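Local structure of AbyA5 (Verrucosispora maris, 4YWF) at residues Pro295-Ala300 with Leu349-Ala354. The protein probably catalyses acetate elimination in spirotetronate biosynthesis, acting as a lyase built on the scaffold of an alpha/beta-hydrolase esterase. The protein carries 4 engineered substitutions. Residues are numbered along the deposited sequence; the frame is centred on the assembly and turned at random.
Sequences PVAYVA and LEMSGA
In the alpha/beta-hydrolase core of AbyA5, the C-terminal end of helix 337-351 packs against strand 296-301 and the adjoining Pro295 through one long side chain, selenomethionine Met351, laid between Pro295 and Ala297. With CG anti to the carbonyl carbon (chi1 -67°) and the chain extended beyond it, the selenoether reaches out from the helix to the sheet. Met351 CG passes the proline ring 4.0 Å from Pro295 CG, the two side chains running alongside each other in opposite directions. The terminal methyl goes deeper: Met351 CE lies 3.6 Å from Ala297 CB and 4.0 Å from Pro295 CB. The CB atoms of Pro295 and Ala297 both point toward the helix end, whereas that of Val296, between them, points away. The contact is wholly apolar and small, burying 152 Å² over both sides. Met351 also touches Val237 on the adjacent strand 233-239, while Gln347 and Trp343, about one and two turns back along the helix, continue the cover over Ala297. Glu350 turns instead to Arg323 of strand 322-327 in a salt bridge. Just past Met351 the helix closes with a Schellman motif, in which Gly353, at positive phi, donates from N to Glu350 O (3.1 Å) and Ala354 N bonds to Leu349 O (2.9 Å). A helix following the last strand and packing back across parallel neighbours of the central sheet is characteristic of the alpha/beta-hydrolase fold.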
loop_
_atom_site.group_PDB
_atom_site.type_symbol
_atom_site.label_atom_id
_atom_site.label_comp_id
_atom_site.label_asym_id
_atom_site.label_seq_id
_atom_site.Cartn_x
_atom_site.Cartn_y
_atom_site.Cartn_z
ATOM N N PRO A 295 16.483 10.160 0.031
ATOM C CA PRO A 295 16.006 10.111 -1.323
ATOM C C PRO A 295 14.525 9.723 -1.368
ATOM O O PRO A 295 14.015 8.975 -0.498
ATOM C CB PRO A 295 16.945 9.102 -2.021
ATOM C CG PRO A 295 17.825 8.556 -0.959
ATOM C CD PRO A 295 17.753 9.417 0.228
ATOM N N VAL A 296 13.835 10.333 -2.329
ATOM C CA VAL A 296 12.452 10.105 -2.578
ATOM C C VAL A 296 12.229 9.917 -4.037
ATOM O O VAL A 296 12.595 10.765 -4.839
ATOM C CB VAL A 296 11.564 11.273 -2.125
ATOM C CG1 VAL A 296 10.129 10.940 -2.426
ATOM C CG2 VAL A 296 11.760 11.553 -0.653
ATOM N N ALA A 297 11.604 8.803 -4.366
ATOM C CA ALA A 297 11.252 8.432 -5.753
ATOM C C ALA A 297 9.735 8.339 -5.842
ATOM O O ALA A 297 9.099 7.886 -4.888
ATOM C CB ALA A 297 11.916 7.075 -6.119
ATOM N N TYR A 298 9.170 8.814 -6.968
ATOM C CA TYR A 298 7.750 8.927 -7.149
ATOM C C TYR A 298 7.307 8.653 -8.589
ATOM O O TYR A 298 7.717 9.322 -9.574
ATOM C CB TYR A 298 7.358 10.350 -6.687
ATOM C CG TYR A 298 5.907 10.702 -6.651
ATOM C CD1 TYR A 298 5.141 10.788 -7.809
ATOM C CD2 TYR A 298 5.298 11.000 -5.447
ATOM C CE1 TYR A 298 3.802 11.144 -7.752
ATOM C CE2 TYR A 298 3.974 11.318 -5.354
ATOM C CZ TYR A 298 3.216 11.387 -6.499
ATOM O OH TYR A 298 1.889 11.754 -6.376
ATOM N N VAL A 299 6.441 7.709 -8.734
ATOM C CA VAL A 299 5.832 7.419 -10.037
ATOM C C VAL A 299 4.501 8.169 -10.114
ATOM O O VAL A 299 3.555 7.860 -9.387
ATOM C CB VAL A 299 5.544 5.937 -10.277
ATOM C CG1 VAL A 299 4.881 5.793 -11.671
ATOM C CG2 VAL A 299 6.798 5.072 -10.202
ATOM N N ALA A 300 4.423 9.112 -11.049
ATOM C CA ALA A 300 3.236 9.885 -11.256
ATOM C C ALA A 300 2.469 9.347 -12.514
ATOM O O ALA A 300 3.057 8.869 -13.479
ATOM C CB ALA A 300 3.585 11.339 -11.436
ATOM N N LEU A 349 16.989 -0.369 -4.958
ATOM C CA LEU A 349 18.309 -0.974 -4.949
ATOM C C LEU A 349 19.448 0.029 -4.956
ATOM O O LEU A 349 20.482 -0.214 -4.310
ATOM C CB LEU A 349 18.478 -1.928 -6.111
ATOM C CG LEU A 349 17.538 -3.126 -6.164
ATOM C CD1 LEU A 349 17.766 -3.918 -7.444
ATOM C CD2 LEU A 349 17.689 -4.036 -4.958
ATOM N N GLU A 350 19.283 1.134 -5.671
ATOM C CA GLU A 350 20.247 2.203 -5.661
ATOM C C GLU A 350 20.334 2.842 -4.314
ATOM O O GLU A 350 21.410 2.951 -3.792
ATOM C CB GLU A 350 19.907 3.257 -6.696
ATOM C CG GLU A 350 20.953 4.345 -6.847
ATOM C CD GLU A 350 20.646 5.538 -5.969
ATOM O OE1 GLU A 350 19.511 5.661 -5.513
ATOM O OE2 GLU A 350 21.558 6.302 -5.661
HETATM N N MSE A 351 19.184 3.245 -3.735
HETATM C CA MSE A 351 19.170 3.889 -2.452
HETATM C C MSE A 351 19.780 3.063 -1.363
HETATM O O MSE A 351 20.359 3.599 -0.437
HETATM C CB MSE A 351 17.726 4.158 -1.969
HETATM C CG MSE A 351 17.032 5.158 -2.818
HETATM SE SE MSE A 351 15.148 5.245 -2.239
HETATM C CE MSE A 351 14.549 6.334 -3.723
ATOM N N SER A 352 19.657 1.757 -1.413
ATOM C CA SER A 352 20.201 0.946 -0.341
ATOM C C SER A 352 21.572 0.398 -0.642
ATOM O O SER A 352 22.075 -0.401 0.151
ATOM C CB SER A 352 19.262 -0.244 -0.018
ATOM O OG SER A 352 19.124 -1.075 -1.138
ATOM N N GLY A 353 22.184 0.812 -1.746
ATOM C CA GLY A 353 23.524 0.311 -2.107
ATOM C C GLY A 353 23.580 -1.198 -2.363
ATOM O O GLY A 353 24.465 -1.898 -1.889
ATOM N N ALA A 354 22.607 -1.715 -3.086
ATOM C CA ALA A 354 22.517 -3.152 -3.327
ATOM C C ALA A 354 23.654 -3.634 -4.219
ATOM O O ALA A 354 24.327 -2.842 -4.875
ATOM C CB ALA A 354 21.184 -3.503 -3.957
#